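Local coordinates for protein ADP-dependent (S)-NAD(P)H-hydrate dehydratase (Enterococcus faecalis, PDB 2R3B) that probably dehydrates the S form of hydrated NADH and NADPH at the expense of ADP, which becomes AMP, and so repairs damaged nicotinamide cofactors, at residues L23-L28 with A256-L261; F44-L49 with G71-T76; I61-E65 with P86-C91; A150-F154 with V168-H172; G223-M228 with H262-D267. One frame throughout, in Å; residues are numbered along the deposited sequence.

Overall arrangement
Interaction 1 closes the longest loop: it brings helix 25-31, near the N terminus, against helix 252-269, and the segments of interactions 2, 3 and 4 all lie inside that loop. Interaction 2 pairs strands 46-50 and 74-78 of the central sheet. Interaction 3 crosses it along the chain, joining helix 57-70, which connects those strands, to helix 84-90; Leu-49 packs on Thr-64 where the two meet. Interaction 4 follows in series and sets helix 149-156 on strand 167-170 of the same sheet. Interaction 5 crosses interaction 1 and shares helix 252-269 with it, Leu-28 touching Leu-264, and ties the loop after strand 219-220 to that helix.

Interaction 1. Residues L23-L28 with A256-L261; sequences LSKDIL and AGAVYL
Tyr-260 lies against the backbone that leads into helix 25-31, and the two backbones come closest where Ile-27 CA is 5.4 Å from Gly-257 CA. The tyrosine has CG anti to its own nitrogen (chi1 -173°), which carries the ring out from helix 252-269. One ring face receives the Ser-24 carbonyl carbon, with Ser-24 C 3.5 Å from Tyr-260 CZ, while Leu-28 CD1 sits at the ring edge in its plane. A broad ring suits this place because it can cover bare backbone on a face and still meet aliphatic carbons at its rim. Ile-27 presents both branches: CG2 packs on Tyr-260 CB, and Ile-27 CG1 lies 3.7 Å from Gly-257 N, the glycine offering a smooth stretch of backbone. Leu-28 CD2 reaches Gly-257 O at 3.3 Å and also meets Leu-261 CB. At the N-terminal end of both segments, Leu-23 CD1 and CD2 each touch the small Ala-256 CB at 4.0 Å. Ser-24 caps the helix start, its OG accepting from Asp-26 N at 3.3 Å. The arrangement is helix-helix packing with a serine N-cap, joining the N-terminal helix to helix 252-269 of the ribokinase-like fold, away from the nucleotide and substrate sites predicted for the enzyme.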
# COMPACT_ATOMS: atom_id res chain seq x y z
N LEU B 23 -31.31 -15.68 11.48
CA LEU B 23 -30.08 -16.22 10.91
C LEU B 23 -29.08 -16.67 11.95
O LEU B 23 -28.94 -16.06 13.00
CB LEU B 23 -29.46 -15.17 9.97
CG LEU B 23 -30.29 -14.76 8.75
CD1 LEU B 23 -29.62 -13.59 7.96
CD2 LEU B 23 -30.54 -15.98 7.86
N SER B 24 -28.37 -17.75 11.62
CA SER B 24 -27.23 -18.25 12.39
C SER B 24 -26.20 -18.85 11.44
O SER B 24 -26.38 -18.80 10.22
CB SER B 24 -27.73 -19.35 13.37
OG SER B 24 -28.15 -20.50 12.65
N LYS B 25 -25.16 -19.47 11.98
CA LYS B 25 -24.14 -20.10 11.17
C LYS B 25 -24.71 -21.13 10.22
O LYS B 25 -24.07 -21.52 9.26
CB LYS B 25 -23.11 -20.76 12.08
CG LYS B 25 -22.26 -19.75 12.83
CD LYS B 25 -21.29 -20.43 13.80
CE LYS B 25 -20.50 -19.41 14.59
NZ LYS B 25 -19.39 -20.09 15.32
N ASP B 26 -25.92 -21.63 10.52
CA ASP B 26 -26.61 -22.50 9.63
C ASP B 26 -26.68 -21.97 8.14
O ASP B 26 -26.56 -22.73 7.17
CB ASP B 26 -28.09 -22.66 10.08
CG ASP B 26 -28.32 -23.75 11.03
OD1 ASP B 26 -27.37 -24.47 11.39
OD2 ASP B 26 -29.51 -23.86 11.39
N ILE B 27 -26.92 -20.68 7.99
CA ILE B 27 -27.01 -20.11 6.66
C ILE B 27 -25.67 -20.19 5.90
O ILE B 27 -25.65 -20.33 4.66
CB ILE B 27 -27.52 -18.66 6.74
CG1 ILE B 27 -28.01 -18.17 5.37
CG2 ILE B 27 -26.47 -17.72 7.34
CD1 ILE B 27 -29.26 -18.87 4.84
N LEU B 28 -24.56 -20.12 6.64
CA LEU B 28 -23.24 -20.18 6.05
C LEU B 28 -22.95 -21.60 5.57
O LEU B 28 -22.42 -21.82 4.49
CB LEU B 28 -22.17 -19.68 7.03
CG LEU B 28 -22.27 -18.25 7.54
CD1 LEU B 28 -21.10 -17.98 8.47
CD2 LEU B 28 -22.30 -17.24 6.37
N ALA B 256 -28.73 -13.67 2.20
CA ALA B 256 -28.74 -13.77 3.64
C ALA B 256 -27.41 -14.26 4.21
O ALA B 256 -26.96 -13.80 5.26
CB ALA B 256 -29.89 -14.69 4.08
N GLY B 257 -26.76 -15.21 3.53
CA GLY B 257 -25.45 -15.71 3.95
C GLY B 257 -24.37 -14.62 3.96
O GLY B 257 -23.55 -14.54 4.88
N ALA B 258 -24.35 -13.82 2.90
CA ALA B 258 -23.49 -12.64 2.80
C ALA B 258 -23.70 -11.66 3.96
O ALA B 258 -22.74 -11.20 4.60
CB ALA B 258 -23.71 -11.94 1.40
N VAL B 259 -24.95 -11.31 4.20
CA VAL B 259 -25.30 -10.38 5.28
C VAL B 259 -24.87 -10.94 6.63
O VAL B 259 -24.30 -10.23 7.46
CB VAL B 259 -26.83 -10.10 5.25
CG1 VAL B 259 -27.33 -9.36 6.54
CG2 VAL B 259 -27.19 -9.34 3.99
N TYR B 260 -25.11 -12.23 6.85
CA TYR B 260 -24.72 -12.85 8.10
C TYR B 260 -23.21 -12.89 8.31
O TYR B 260 -22.70 -12.60 9.40
CB TYR B 260 -25.28 -14.30 8.20
CG TYR B 260 -25.01 -14.89 9.57
CD1 TYR B 260 -25.77 -14.49 10.69
CD2 TYR B 260 -23.97 -15.77 9.78
CE1 TYR B 260 -25.50 -14.99 11.96
CE2 TYR B 260 -23.70 -16.27 11.06
CZ TYR B 260 -24.47 -15.88 12.13
OH TYR B 260 -24.18 -16.39 13.38
N LEU B 261 -22.48 -13.29 7.27
CA LEU B 261 -21.03 -13.39 7.39
C LEU B 261 -20.42 -12.04 7.66
O LEU B 261 -19.53 -11.92 8.50
CB LEU B 261 -20.42 -13.95 6.08
CG LEU B 261 -18.92 -14.22 6.09
CD1 LEU B 261 -18.55 -15.13 7.25
CD2 LEU B 261 -18.46 -14.77 4.70

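Interaction 2. Residues F44-L49 with G71-T76; sequences FGRVVL and GAGLTT
Val-47 N donates to Leu-74 O at 2.8 Å, and Val-47 O accepts from Thr-76 N at 2.9 Å, so one residue is gripped on both its polar backbone atoms. Leu-49 N then continues the pattern to Thr-76 O at 2.8 Å. These are the bonds of neighbouring parallel strands in a beta-alpha-beta unit, with helix 57-70 as the connection; the strand segments run at 22° to each other. Where the strands begin, the pairing changes. Leu-74 N still reaches Gly-45 O, but Gly-73 N approaches Phe-44 O from above the carbonyl plane. Glycine suits position 73 because a side chain there would run into the Gly-45 carbonyl, and Gly-71, with positive phi, ends helix 57-70 in a Schellman motif.

The beta-branched Val-47, Val-48, Thr-75 and Thr-76 suit extended backbone. Val-47 CG2 packs on Ala-72 CB at 3.8 Å, on the face covered by helices 57-70 and 233-247. On the other face, in the conformer described, a bend at chi3 (60°) brings the Arg-46 guanidinium alongside Leu-74, with Arg-46 NH1 3.9 Å from Leu-74 CD1. Gly-73 and Leu-74 also meet a second subunit, where Leu-74 packs on Gly-231 of that neighbour. On the Arg-46 face a water spans the strands, donating to Val-47 O at 2.9 Å and lying 2.7 Å from Thr-76 OG1.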
# COMPACT_ATOMS: atom_id res chain seq x y z
N PHE B 44 -16.83 -19.13 -11.15
CA PHE B 44 -17.05 -18.33 -9.96
C PHE B 44 -17.51 -16.89 -10.26
O PHE B 44 -17.55 -16.04 -9.38
CB PHE B 44 -15.83 -18.44 -9.07
CG PHE B 44 -15.51 -19.87 -8.74
CD1 PHE B 44 -16.51 -20.66 -8.14
CD2 PHE B 44 -14.34 -20.47 -9.14
CE1 PHE B 44 -16.29 -22.01 -7.89
CE2 PHE B 44 -14.12 -21.83 -8.88
CZ PHE B 44 -15.11 -22.59 -8.26
N GLY B 45 -17.92 -16.68 -11.50
CA GLY B 45 -18.69 -15.52 -11.88
C GLY B 45 -17.85 -14.33 -12.27
O GLY B 45 -16.70 -14.18 -11.83
N ARG B 46 -18.45 -13.50 -13.13
CA ARG B 46 -17.86 -12.21 -13.54
C ARG B 46 -18.67 -11.13 -12.88
O ARG B 46 -19.89 -11.02 -13.10
CB ARG B 46 -17.90 -12.01 -15.06
CG ARG B 46 -16.97 -12.90 -15.88
CD ARG B 46 -17.20 -12.70 -17.40
NE ARG B 46 -16.95 -11.32 -17.82
CZ ARG B 46 -15.82 -10.82 -18.32
NH1 ARG B 46 -14.74 -11.59 -18.50
NH2 ARG B 46 -15.76 -9.51 -18.64
N VAL B 47 -18.02 -10.33 -12.06
CA VAL B 47 -18.74 -9.27 -11.34
C VAL B 47 -18.30 -7.94 -11.87
O VAL B 47 -17.12 -7.73 -12.17
CB VAL B 47 -18.48 -9.32 -9.80
CG1 VAL B 47 -19.20 -8.19 -9.11
CG2 VAL B 47 -18.90 -10.67 -9.25
N VAL B 48 -19.24 -7.02 -12.02
CA VAL B 48 -18.90 -5.67 -12.35
C VAL B 48 -19.40 -4.75 -11.23
O VAL B 48 -20.58 -4.79 -10.88
CB VAL B 48 -19.50 -5.24 -13.72
CG1 VAL B 48 -19.18 -3.74 -13.98
CG2 VAL B 48 -18.94 -6.08 -14.86
N LEU B 49 -18.48 -3.96 -10.66
CA LEU B 49 -18.78 -3.03 -9.57
C LEU B 49 -18.73 -1.62 -10.14
O LEU B 49 -17.74 -1.24 -10.77
CB LEU B 49 -17.74 -3.19 -8.47
CG LEU B 49 -17.47 -4.60 -7.93
CD1 LEU B 49 -16.38 -4.53 -6.84
CD2 LEU B 49 -18.75 -5.24 -7.40
N GLY B 71 -14.31 -14.39 -3.05
CA GLY B 71 -14.14 -15.47 -4.00
C GLY B 71 -14.66 -15.26 -5.41
O GLY B 71 -14.64 -16.19 -6.21
N ALA B 72 -15.15 -14.08 -5.75
CA ALA B 72 -15.57 -13.83 -7.12
C ALA B 72 -14.48 -14.20 -8.10
O ALA B 72 -13.27 -13.92 -7.89
CB ALA B 72 -16.02 -12.30 -7.31
N GLY B 73 -14.88 -14.83 -9.20
CA GLY B 73 -13.91 -15.35 -10.17
C GLY B 73 -13.14 -14.24 -10.84
O GLY B 73 -11.91 -14.27 -10.94
N LEU B 74 -13.90 -13.24 -11.32
CA LEU B 74 -13.34 -12.10 -12.03
C LEU B 74 -14.07 -10.85 -11.62
O LEU B 74 -15.28 -10.88 -11.51
CB LEU B 74 -13.47 -12.29 -13.53
CG LEU B 74 -12.49 -13.28 -14.18
CD1 LEU B 74 -12.83 -13.41 -15.67
CD2 LEU B 74 -11.02 -12.85 -14.00
N THR B 75 -13.34 -9.77 -11.34
CA THR B 75 -13.94 -8.53 -10.86
C THR B 75 -13.46 -7.39 -11.75
O THR B 75 -12.25 -7.20 -11.92
CB THR B 75 -13.58 -8.23 -9.37
OG1 THR B 75 -14.12 -9.27 -8.53
CG2 THR B 75 -14.16 -6.90 -8.87
N THR B 76 -14.43 -6.64 -12.29
CA THR B 76 -14.14 -5.42 -13.06
C THR B 76 -14.79 -4.25 -12.37
O THR B 76 -15.95 -4.37 -11.90
CB THR B 76 -14.66 -5.52 -14.50
OG1 THR B 76 -14.16 -6.72 -15.08
CG2 THR B 76 -14.19 -4.33 -15.35
O HOH W 1 -16.18 -8.55 -14.80

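Interaction 3. Residues I61-E65 with P86-C91; sequences IMSTE and PLHARC
Ile-61 fills the tight half of this contact, wedged between Leu-87 and Arg-90. Its two branches divide the work: Ile-61 CG1 lies 3.9 Å from Leu-87 CB, with CD1 running on toward Pro-86, while Ile-61 CG2 touches Arg-90 CD at 3.7 Å. A branched aliphatic residue suits a place where two partners must be met at once. Leu-87 CD1 bears on Thr-64, whose hydroxyl is bonded to Ile-60 O in its own helix. Just past the end of helix 84-90, the small Cys-91 puts SG 3.7 Å from Glu-65 CB.

The other side is polar and watered. The extended chain of Glu-65 reaches across to Arg-90. There Glu-65 OE1 uses its syn lone pair to take Arg-90 NH2 at 3.0 Å, nearly straight at 170°, in the guanidinium plane; the carboxylate plane is turned 64° from it. One water donates to Glu-65 OE1 and accepts from Arg-90 NE; a second links Glu-65 OE2 with Arg-90 O. The salt bridge and waters would probably stabilise the charged forms of both groups. Gln-283 also holds OE2, and Arg-90 NH1 bonds Ala-89 O of a third subunit.

Helical segments 61-65 and 86-90 run at 27° to one another, with strands 74-78 and 95-97 beneath Leu-87 and helix 278-292 beside Glu-65.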
# COMPACT_ATOMS: atom_id res chain seq x y z
N ILE B 61 -13.45 1.16 -3.86
CA ILE B 61 -12.23 0.41 -3.56
C ILE B 61 -12.52 -0.60 -2.46
O ILE B 61 -12.08 -1.77 -2.50
CB ILE B 61 -11.08 1.38 -3.21
CG1 ILE B 61 -10.69 2.17 -4.48
CG2 ILE B 61 -9.85 0.62 -2.66
CD1 ILE B 61 -9.65 3.32 -4.24
N MSE B 62 -13.30 -0.17 -1.47
CA MSE B 62 -13.67 -1.09 -0.38
C MSE B 62 -14.62 -2.21 -0.83
O MSE B 62 -14.43 -3.38 -0.46
CB MSE B 62 -14.22 -0.27 0.81
CG MSE B 62 -13.12 0.53 1.49
SE MSE B 62 -13.63 1.36 3.11
CE MSE B 62 -14.65 2.79 2.40
N SER B 63 -15.60 -1.90 -1.69
CA SER B 63 -16.40 -2.94 -2.29
C SER B 63 -15.59 -3.92 -3.10
O SER B 63 -15.88 -5.13 -3.10
CB SER B 63 -17.44 -2.34 -3.22
OG SER B 63 -18.31 -1.49 -2.52
N THR B 64 -14.61 -3.41 -3.84
CA THR B 64 -13.73 -4.26 -4.67
C THR B 64 -12.96 -5.24 -3.81
O THR B 64 -12.92 -6.42 -4.12
CB THR B 64 -12.80 -3.38 -5.51
OG1 THR B 64 -13.62 -2.51 -6.31
CG2 THR B 64 -11.86 -4.23 -6.39
N GLU B 65 -12.36 -4.78 -2.73
CA GLU B 65 -11.59 -5.66 -1.86
C GLU B 65 -12.49 -6.79 -1.29
O GLU B 65 -12.09 -7.94 -1.19
CB GLU B 65 -10.92 -4.85 -0.73
CG GLU B 65 -9.97 -5.69 0.14
CD GLU B 65 -8.92 -4.89 0.89
OE1 GLU B 65 -9.17 -3.67 1.13
OE2 GLU B 65 -7.85 -5.49 1.24
N PRO B 86 -5.06 4.09 -6.90
CA PRO B 86 -5.15 3.54 -5.54
C PRO B 86 -5.88 2.21 -5.49
O PRO B 86 -5.61 1.37 -4.61
CB PRO B 86 -5.88 4.64 -4.74
CG PRO B 86 -6.42 5.54 -5.74
CD PRO B 86 -5.61 5.45 -6.97
N LEU B 87 -6.82 2.00 -6.41
CA LEU B 87 -7.53 0.74 -6.46
C LEU B 87 -6.55 -0.41 -6.76
O LEU B 87 -6.56 -1.45 -6.09
CB LEU B 87 -8.68 0.79 -7.50
CG LEU B 87 -9.67 -0.40 -7.48
CD1 LEU B 87 -11.07 0.06 -7.93
CD2 LEU B 87 -9.21 -1.54 -8.35
N HIS B 88 -5.70 -0.24 -7.77
CA HIS B 88 -4.72 -1.25 -8.08
C HIS B 88 -3.62 -1.39 -7.05
O HIS B 88 -3.04 -2.48 -6.92
CB HIS B 88 -4.10 -1.02 -9.46
CG HIS B 88 -4.92 -1.57 -10.59
ND1 HIS B 88 -4.81 -1.08 -11.88
CD2 HIS B 88 -5.82 -2.58 -10.64
CE1 HIS B 88 -5.63 -1.75 -12.67
NE2 HIS B 88 -6.26 -2.67 -11.94
N ALA B 89 -3.28 -0.32 -6.35
CA ALA B 89 -2.30 -0.45 -5.24
C ALA B 89 -2.84 -1.42 -4.18
O ALA B 89 -2.07 -2.11 -3.53
CB ALA B 89 -2.03 0.92 -4.59
N ARG B 90 -4.14 -1.42 -3.95
CA ARG B 90 -4.75 -2.28 -2.93
C ARG B 90 -5.26 -3.63 -3.46
O ARG B 90 -5.27 -4.64 -2.74
CB ARG B 90 -5.91 -1.52 -2.26
CG ARG B 90 -5.50 -0.25 -1.50
CD ARG B 90 -6.67 0.39 -0.79
NE ARG B 90 -7.18 -0.56 0.20
CZ ARG B 90 -6.68 -0.76 1.41
NH1 ARG B 90 -5.70 -0.01 1.87
NH2 ARG B 90 -7.17 -1.71 2.18
N CYS B 91 -5.73 -3.63 -4.70
CA CYS B 91 -6.44 -4.75 -5.30
C CYS B 91 -6.00 -4.92 -6.73
O CYS B 91 -6.76 -4.58 -7.65
CB CYS B 91 -7.95 -4.46 -5.34
SG CYS B 91 -8.72 -4.18 -3.69
O HOH W 2 -10.03 -1.60 -0.15
O HOH W 3 -5.28 -4.28 0.16

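Interaction 4. Residues A150-F154 with V168-H172; sequences AITLF and VFTPH
Ile-151 and Phe-169 bury the most surface here, followed by Phe-154, and together they seat helix 149-156 on strand 167-170. The two elements belong to one beta-alpha-beta unit, whose first strand is 143-147, and the contact is the apolar packing of its connecting helix against the sheet. The helix and strand segments lie at 112°. With chi1 at 178°, the Phe-154 ring extends away from its backbone nitrogen and offers a face to the strand. Phe-169 meets that face with its edge in a T-shaped stack, the centroids 5.3 Å apart and the planes at 65°. Flat aromatic rings suit the site because they span the gap between helix and sheet without needing polar partners. Ile-151 CG1 lies near the Phe-169 ring plane at its edge, 4.3 Å from Phe-169 CD2. Leu-179 of helix 173-180 touches both phenylalanines.

After Pro-171 the chain reaches His-172, predicted to bind the hydrated cofactor, while Thr-170 OG1 is held by Asp-147. The delta methyl at the end of the Ile-151 side chain fits against the proline that separates these two residues: Ile-151 CD1 is 3.7 Å from Pro-171 CB and only 3.5 Å from Pro-171 CA, closer than usual for carbons.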
# COMPACT_ATOMS: atom_id res chain seq x y z
N ALA B 150 -27.34 5.15 -5.64
CA ALA B 150 -28.03 4.61 -6.79
C ALA B 150 -29.51 4.35 -6.41
O ALA B 150 -30.40 4.45 -7.24
CB ALA B 150 -27.34 3.34 -7.32
N ILE B 151 -29.77 4.07 -5.13
CA ILE B 151 -31.16 3.89 -4.67
C ILE B 151 -31.89 5.25 -4.73
O ILE B 151 -33.01 5.36 -5.23
CB ILE B 151 -31.24 3.34 -3.24
CG1 ILE B 151 -30.52 2.00 -3.13
CG2 ILE B 151 -32.74 3.15 -2.80
CD1 ILE B 151 -30.39 1.46 -1.73
N THR B 152 -31.23 6.28 -4.23
CA THR B 152 -31.76 7.64 -4.27
C THR B 152 -32.03 8.09 -5.69
O THR B 152 -33.10 8.63 -5.98
CB THR B 152 -30.82 8.60 -3.58
OG1 THR B 152 -30.68 8.23 -2.22
CG2 THR B 152 -31.34 10.05 -3.64
N LEU B 153 -31.07 7.89 -6.60
CA LEU B 153 -31.29 8.23 -8.02
C LEU B 153 -32.40 7.41 -8.65
O LEU B 153 -33.17 7.91 -9.50
CB LEU B 153 -30.00 8.03 -8.81
CG LEU B 153 -28.85 8.99 -8.48
CD1 LEU B 153 -27.61 8.66 -9.34
CD2 LEU B 153 -29.24 10.47 -8.60
N PHE B 154 -32.48 6.14 -8.28
CA PHE B 154 -33.50 5.25 -8.79
C PHE B 154 -34.88 5.78 -8.41
O PHE B 154 -35.79 5.82 -9.24
CB PHE B 154 -33.34 3.80 -8.30
CG PHE B 154 -34.43 2.90 -8.79
CD1 PHE B 154 -35.61 2.74 -8.05
CD2 PHE B 154 -34.32 2.24 -10.00
CE1 PHE B 154 -36.65 1.93 -8.53
CE2 PHE B 154 -35.36 1.42 -10.47
CZ PHE B 154 -36.51 1.26 -9.75
N VAL B 168 -31.62 -6.46 -6.39
CA VAL B 168 -31.42 -6.46 -4.92
C VAL B 168 -31.17 -5.00 -4.54
O VAL B 168 -30.19 -4.40 -4.99
CB VAL B 168 -30.24 -7.32 -4.48
CG1 VAL B 168 -30.10 -7.33 -2.93
CG2 VAL B 168 -30.33 -8.73 -5.07
N PHE B 169 -32.05 -4.40 -3.74
CA PHE B 169 -31.79 -3.07 -3.17
C PHE B 169 -31.21 -3.22 -1.78
O PHE B 169 -31.67 -4.07 -1.00
CB PHE B 169 -33.06 -2.22 -3.05
CG PHE B 169 -33.67 -1.85 -4.35
CD1 PHE B 169 -34.61 -2.67 -4.94
CD2 PHE B 169 -33.33 -0.67 -4.98
CE1 PHE B 169 -35.22 -2.32 -6.14
CE2 PHE B 169 -33.94 -0.31 -6.16
CZ PHE B 169 -34.88 -1.14 -6.76
N THR B 170 -30.21 -2.41 -1.45
CA THR B 170 -29.62 -2.47 -0.11
C THR B 170 -29.71 -1.14 0.68
O THR B 170 -28.67 -0.57 1.03
CB THR B 170 -28.16 -2.90 -0.22
OG1 THR B 170 -27.48 -1.99 -1.09
CG2 THR B 170 -28.05 -4.31 -0.83
N PRO B 171 -30.94 -0.65 0.95
CA PRO B 171 -31.10 0.66 1.56
C PRO B 171 -30.92 0.67 3.07
O PRO B 171 -31.25 -0.31 3.73
CB PRO B 171 -32.57 0.98 1.27
CG PRO B 171 -33.25 -0.36 1.30
CD PRO B 171 -32.24 -1.26 0.63
N HIS B 172 -30.37 1.76 3.60
CA HIS B 172 -30.54 2.03 5.01
C HIS B 172 -31.94 2.64 5.17
O HIS B 172 -32.65 2.83 4.19
CB HIS B 172 -29.40 2.88 5.61
CG HIS B 172 -29.20 4.22 4.97
ND1 HIS B 172 -30.24 5.09 4.71
CD2 HIS B 172 -28.07 4.87 4.60
CE1 HIS B 172 -29.77 6.20 4.18
NE2 HIS B 172 -28.45 6.10 4.11

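Interaction 5. Residues G223-M228 with H262-D267; sequences GGNPGM and HSLIGD
Asn-225 places CG between its backbone nitrogen and carbonyl carbon (chi1 72°), which aims the amide at Asp-267, whose CG lies beside its own nitrogen (chi1 -78°) and brings the carboxylate to meet it. Asn-225 ND2 donates to Asp-267 OD1 at 2.7 Å, almost straight at 171°; the oxygen accepts on its anti lone pair and lies in the plane of the Asn-225 amide. The backbone N of Gly-224 adds a forked bond, 3.1 Å to Asp-267 OD1 and 3.0 Å to OD2, both met on the syn side. OD1 therefore has two donors, and a water bridges OD2 to Gly-224 O; such a set of donors would favour the ionised carboxylate. An aspartate suits the spot, as one short side chain can collect the N-H groups of a loop.

Glycine at 223 lets the loop come this near, since a CB there would run into Asp-267 OD2. Asn-225 OD1 accepts from Gly-227 N, a weak bond that engages the amide's other end. Met-228, a selenomethionine, curls at chi3 and lays SE 3.8 Å from Gly-266 CA, where the absence of a side chain leaves room for it, selenium standing in for sulfur. Its CE comes up to the ring of His-262, which packs on Leu-237 near the predicted AMP-binding Gly-234.

Thus the loop between strand 219-220 and helix 233-247 is clamped to helix 252-269, which packs on helix 233-247 through His-262 and on helix 278-292 through Ile-265.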
# COMPACT_ATOMS: atom_id res chain seq x y z
N GLY B 223 -26.79 -10.44 14.05
CA GLY B 223 -25.50 -9.85 14.43
C GLY B 223 -25.44 -8.40 14.03
O GLY B 223 -26.39 -7.86 13.47
N GLY B 224 -24.30 -7.77 14.31
CA GLY B 224 -24.11 -6.36 14.03
C GLY B 224 -23.78 -5.64 15.32
O GLY B 224 -24.28 -5.99 16.38
N ASN B 225 -22.93 -4.64 15.25
CA ASN B 225 -22.54 -3.94 16.44
C ASN B 225 -22.12 -2.53 16.09
O ASN B 225 -21.76 -2.27 14.93
CB ASN B 225 -21.44 -4.69 17.18
CG ASN B 225 -20.12 -4.60 16.46
OD1 ASN B 225 -19.37 -3.65 16.63
ND2 ASN B 225 -19.83 -5.61 15.64
N PRO B 226 -22.20 -1.59 17.06
CA PRO B 226 -21.84 -0.20 16.74
C PRO B 226 -20.36 0.09 16.48
O PRO B 226 -20.05 1.19 16.03
CB PRO B 226 -22.35 0.59 17.96
CG PRO B 226 -22.40 -0.40 19.06
CD PRO B 226 -22.69 -1.74 18.45
N GLY B 227 -19.48 -0.88 16.69
CA GLY B 227 -18.08 -0.77 16.21
C GLY B 227 -17.95 -0.77 14.69
O GLY B 227 -16.94 -0.35 14.14
N MSE B 228 -19.01 -1.21 14.00
CA MSE B 228 -19.07 -1.26 12.54
C MSE B 228 -19.70 0.01 11.96
O MSE B 228 -19.85 0.13 10.76
CB MSE B 228 -19.88 -2.48 12.11
CG MSE B 228 -19.25 -3.80 12.48
SE MSE B 228 -20.51 -5.29 12.25
CE MSE B 228 -20.61 -5.19 10.30
N HIS B 262 -20.88 -11.01 6.95
CA HIS B 262 -20.40 -9.63 7.18
C HIS B 262 -20.47 -9.23 8.67
O HIS B 262 -19.51 -8.74 9.22
CB HIS B 262 -21.21 -8.70 6.30
CG HIS B 262 -20.97 -7.24 6.49
ND1 HIS B 262 -21.88 -6.42 7.12
CD2 HIS B 262 -19.98 -6.42 6.02
CE1 HIS B 262 -21.45 -5.17 7.09
NE2 HIS B 262 -20.30 -5.15 6.43
N SER B 263 -21.62 -9.47 9.29
CA SER B 263 -21.80 -9.12 10.70
C SER B 263 -21.11 -10.11 11.67
O SER B 263 -20.74 -9.72 12.78
CB SER B 263 -23.28 -8.99 11.02
OG SER B 263 -23.96 -10.20 10.77
N LEU B 264 -20.95 -11.38 11.29
CA LEU B 264 -20.25 -12.35 12.13
C LEU B 264 -18.80 -11.94 12.28
O LEU B 264 -18.24 -11.89 13.37
CB LEU B 264 -20.31 -13.77 11.55
CG LEU B 264 -19.52 -14.87 12.26
CD1 LEU B 264 -20.17 -15.13 13.63
CD2 LEU B 264 -19.50 -16.12 11.45
N ILE B 265 -18.19 -11.62 11.15
CA ILE B 265 -16.79 -11.18 11.17
C ILE B 265 -16.67 -9.86 11.93
O ILE B 265 -15.76 -9.68 12.74
CB ILE B 265 -16.22 -11.07 9.74
CG1 ILE B 265 -16.11 -12.43 9.07
CG2 ILE B 265 -14.81 -10.42 9.80
CD1 ILE B 265 -15.93 -12.33 7.52
N GLY B 266 -17.56 -8.93 11.67
CA GLY B 266 -17.49 -7.62 12.30
C GLY B 266 -17.70 -7.77 13.80
O GLY B 266 -17.07 -7.09 14.57
N ASP B 267 -18.58 -8.69 14.20
CA ASP B 267 -18.84 -8.89 15.62
C ASP B 267 -17.63 -9.49 16.30
O ASP B 267 -17.29 -9.10 17.42
CB ASP B 267 -20.05 -9.81 15.81
CG ASP B 267 -21.37 -9.10 15.60
OD1 ASP B 267 -21.42 -7.84 15.48
OD2 ASP B 267 -22.41 -9.80 15.57
O HOH W 4 -23.80 -8.70 17.79